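Side-chain contact in CRISPR-associated protein, Cse2 family (Meiothermus ruber, PDB 3WA8), which probably binds the G-rich sequence of crRNA and stabilises the R-loop as the Cse2 (CasB) subunit of a type I-E CRISPR complex: residues Q147-I152 / I158-S163. Sequence-based numbering, arbitrary orientation.
Sequences QMVQLI and IRIYWS
Within the all-helical Cse2 fold, helix 141-154 is packed against the extended linker that leads into helix 162-170, and the join is made wholly by buried apolar side chains: V149 and I152 on the helix, I158, I160 and W162 on the other side. Of the five, I152 gives up the most surface. Its CG2, held anti to the backbone N (chi1 -66° for CG1), faces the linker and meets two isoleucines at once, lying 3.7 Å from I160 CD1 and 3.8 Å from I158 CG2. The I152 and I158 side chains cross at about a right angle, whereas I160 runs past I152 on a slant. One turn earlier, V149 turns its CG1 to the same I160 CD1 methyl, 4.1 Å away, so the end of I160 touches both helix residues. The linker's near-extended backbone carries I158 and I160 on the helix side, with R159 between them pointing away. I152 also touches I113 and L116 of helix 109-119, while W162 packs on V68 and L71 of helix 59-72 and meets W72 edge-to-face; a bound mercury ion lies about 4 Å from the W162 side chain. I160 CG2 sits over one face of the W162 indole, 3.7 Å above its plane, and W162 CH2 reaches V149 CG1 at 4.1 Å, the methyl approaching the ring obliquely.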
ATOM      1  N   GLN A 147       9.617  -1.584   3.894  1.00 56.87           N
ATOM      2  CA  GLN A 147      10.805  -0.825   3.515  1.00 59.18           C
ATOM      3  C   GLN A 147      10.517   0.154   2.367  1.00 57.89           C
ATOM      4  O   GLN A 147      11.020   1.282   2.372  1.00 60.06           O
ATOM      5  CB  GLN A 147      11.908  -1.764   3.083  1.00 61.17           C
ATOM      6  CG  GLN A 147      12.762  -2.342   4.160  1.00 66.46           C
ATOM      7  CD  GLN A 147      14.068  -2.873   3.547  1.00 76.56           C
ATOM      8  OE1 GLN A 147      14.085  -3.333   2.375  1.00 76.41           O
ATOM      9  NE2 GLN A 147      15.184  -2.770   4.310  1.00 81.42           N
ATOM     10  N   MET A 148       9.727  -0.279   1.383  1.00 54.67           N
ATOM     11  CA  MET A 148       9.502   0.517   0.184  1.00 54.37           C
ATOM     12  C   MET A 148       8.642   1.746   0.483  1.00 54.33           C
ATOM     13  O   MET A 148       9.008   2.877   0.080  1.00 56.15           O
ATOM     14  CB  MET A 148       8.871  -0.312  -0.933  1.00 52.49           C
ATOM     15  CG  MET A 148       8.692   0.467  -2.219  1.00 52.55           C
ATOM     16  SD  MET A 148      10.275   0.988  -2.938  1.00 57.23           S
ATOM     17  CE  MET A 148      10.447  -0.298  -4.159  1.00 56.09           C
ATOM     18  N   VAL A 149       7.521   1.513   1.185  1.00 51.68           N
ATOM     19  CA  VAL A 149       6.683   2.578   1.736  1.00 51.84           C
ATOM     20  C   VAL A 149       7.532   3.581   2.501  1.00 55.45           C
ATOM     21  O   VAL A 149       7.426   4.792   2.302  1.00 57.93           O
ATOM     22  CB  VAL A 149       5.592   2.023   2.668  1.00 49.45           C
ATOM     23  CG1 VAL A 149       4.895   3.113   3.401  1.00 47.98           C
ATOM     24  CG2 VAL A 149       4.572   1.257   1.868  1.00 48.58           C
ATOM     25  N   GLN A 150       8.386   3.080   3.374  1.00 56.86           N
ATOM     26  CA  GLN A 150       9.335   3.934   4.045  1.00 61.92           C
ATOM     27  C   GLN A 150      10.146   4.797   3.066  1.00 64.94           C
ATOM     28  O   GLN A 150      10.281   6.006   3.266  1.00 68.32           O
ATOM     29  CB  GLN A 150      10.276   3.078   4.857  1.00 63.95           C
ATOM     30  CG  GLN A 150       9.906   2.957   6.286  1.00 68.10           C
ATOM     31  CD  GLN A 150      11.075   3.394   7.111  1.00 78.81           C
ATOM     32  OE1 GLN A 150      12.107   3.800   6.558  1.00 84.07           O
ATOM     33  NE2 GLN A 150      10.942   3.323   8.438  1.00 81.90           N
ATOM     34  N   LEU A 151      10.694   4.184   2.012  1.00 64.03           N
ATOM     35  CA  LEU A 151      11.443   4.969   1.053  1.00 66.13           C
ATOM     36  C   LEU A 151      10.542   5.985   0.393  1.00 65.73           C
ATOM     37  O   LEU A 151      10.866   7.171   0.386  1.00 69.56           O
ATOM     38  CB  LEU A 151      12.158   4.104   0.026  1.00 65.70           C
ATOM     39  CG  LEU A 151      13.496   3.540   0.496  1.00 67.02           C
ATOM     40  CD1 LEU A 151      14.069   2.639  -0.563  1.00 66.98           C
ATOM     41  CD2 LEU A 151      14.460   4.636   0.819  1.00 71.12           C
ATOM     42  N   ILE A 152       9.412   5.529  -0.126  1.00 61.29           N
ATOM     43  CA  ILE A 152       8.433   6.418  -0.719  1.00 61.88           C
ATOM     44  C   ILE A 152       8.096   7.634   0.164  1.00 65.16           C
ATOM     45  O   ILE A 152       8.014   8.762  -0.340  1.00 68.32           O
ATOM     46  CB  ILE A 152       7.152   5.663  -1.033  1.00 57.85           C
ATOM     47  CG1 ILE A 152       7.416   4.639  -2.123  1.00 56.30           C
ATOM     48  CG2 ILE A 152       6.066   6.607  -1.489  1.00 58.43           C
ATOM     49  CD1 ILE A 152       6.429   3.526  -2.149  1.00 53.16           C
ATOM     50  N   ILE A 158       4.870  12.428  -2.765  1.00 78.88           N
ATOM     51  CA  ILE A 158       4.307  11.263  -3.433  1.00 72.81           C
ATOM     52  C   ILE A 158       3.147  10.647  -2.669  1.00 68.56           C
ATOM     53  O   ILE A 158       3.289  10.246  -1.514  1.00 66.45           O
ATOM     54  CB  ILE A 158       5.366  10.192  -3.639  1.00 70.34           C
ATOM     55  CG1 ILE A 158       6.425  10.718  -4.601  1.00 73.75           C
ATOM     56  CG2 ILE A 158       4.734   8.894  -4.161  1.00 64.53           C
ATOM     57  CD1 ILE A 158       7.608   9.833  -4.739  1.00 71.66           C
ATOM     58  N   ARG A 159       1.999  10.568  -3.327  1.00 67.19           N
ATOM     59  CA  ARG A 159       0.796  10.025  -2.718  1.00 63.57           C
ATOM     60  C   ARG A 159       0.786   8.515  -2.816  1.00 57.91           C
ATOM     61  O   ARG A 159       1.086   8.002  -3.864  1.00 57.29           O
ATOM     62  CB  ARG A 159      -0.435  10.596  -3.426  1.00 66.26           C
ATOM     63  CG  ARG A 159      -1.723   9.867  -3.108  1.00 66.05           C
ATOM     64  CD  ARG A 159      -2.955  10.746  -3.229  1.00 72.07           C
ATOM     65  NE  ARG A 159      -4.158   9.985  -2.903  1.00 72.04           N
ATOM     66  CZ  ARG A 159      -5.387  10.316  -3.289  1.00 76.69           C
ATOM     67  NH1 ARG A 159      -5.620  11.414  -4.002  1.00 82.13           N
ATOM     68  NH2 ARG A 159      -6.397   9.540  -2.952  1.00 76.95           N
ATOM     69  N   ILE A 160       0.433   7.814  -1.738  1.00 54.37           N
ATOM     70  CA  ILE A 160       0.195   6.362  -1.794  1.00 50.28           C
ATOM     71  C   ILE A 160      -1.287   6.109  -1.642  1.00 50.06           C
ATOM     72  O   ILE A 160      -1.849   6.442  -0.592  1.00 50.92           O
ATOM     73  CB  ILE A 160       0.884   5.598  -0.641  1.00 47.52           C
ATOM     74  CG1 ILE A 160       2.386   5.482  -0.890  1.00 47.84           C
ATOM     75  CG2 ILE A 160       0.296   4.208  -0.484  1.00 43.91           C
ATOM     76  CD1 ILE A 160       3.171   5.166   0.352  1.00 48.07           C
ATOM     77  N   TYR A 161      -1.934   5.529  -2.651  1.00 48.98           N
ATOM     78  CA  TYR A 161      -3.356   5.249  -2.516  1.00 48.32           C
ATOM     79  C   TYR A 161      -3.588   3.995  -1.664  1.00 45.75           C
ATOM     80  O   TYR A 161      -3.521   2.859  -2.152  1.00 46.10           O
ATOM     81  CB  TYR A 161      -4.047   5.177  -3.868  1.00 49.79           C
ATOM     82  CG  TYR A 161      -3.817   6.388  -4.730  1.00 53.07           C
ATOM     83  CD1 TYR A 161      -4.815   7.344  -4.921  1.00 58.45           C
ATOM     84  CD2 TYR A 161      -2.609   6.585  -5.384  1.00 54.51           C
ATOM     85  CE1 TYR A 161      -4.610   8.484  -5.756  1.00 60.55           C
ATOM     86  CE2 TYR A 161      -2.389   7.718  -6.212  1.00 57.77           C
ATOM     87  CZ  TYR A 161      -3.390   8.651  -6.380  1.00 60.53           C
ATOM     88  OH  TYR A 161      -3.160   9.721  -7.188  1.00 64.23           O
ATOM     89  N   TRP A 162      -3.856   4.191  -0.378  1.00 44.62           N
ATOM     90  CA  TRP A 162      -4.033   3.053   0.515  1.00 42.47           C
ATOM     91  C   TRP A 162      -5.138   2.072   0.140  1.00 43.47           C
ATOM     92  O   TRP A 162      -4.922   0.862   0.190  1.00 42.86           O
ATOM     93  CB  TRP A 162      -4.192   3.516   1.931  1.00 41.60           C
ATOM     94  CG  TRP A 162      -3.079   4.385   2.327  1.00 41.80           C
ATOM     95  CD1 TRP A 162      -3.082   5.743   2.348  1.00 43.31           C
ATOM     96  CD2 TRP A 162      -1.769   3.972   2.753  1.00 39.85           C
ATOM     97  NE1 TRP A 162      -1.863   6.210   2.786  1.00 43.19           N
ATOM     98  CE2 TRP A 162      -1.033   5.148   3.030  1.00 40.70           C
ATOM     99  CE3 TRP A 162      -1.154   2.724   2.945  1.00 38.54           C
ATOM    100  CZ2 TRP A 162       0.287   5.121   3.484  1.00 40.32           C
ATOM    101  CZ3 TRP A 162       0.161   2.697   3.401  1.00 37.65           C
ATOM    102  CH2 TRP A 162       0.861   3.895   3.669  1.00 39.66           C
ATOM    103  N   SER A 163      -6.306   2.542  -0.257  1.00 46.05           N
ATOM    104  CA  SER A 163      -7.338   1.570  -0.558  1.00 48.51           C
ATOM    105  C   SER A 163      -6.925   0.674  -1.735  1.00 49.43           C
ATOM    106  O   SER A 163      -7.104  -0.550  -1.698  1.00 49.13           O
ATOM    107  CB  SER A 163      -8.689   2.228  -0.781  1.00 51.76           C
ATOM    108  OG  SER A 163      -8.691   2.898  -2.005  1.00 54.70           O
TER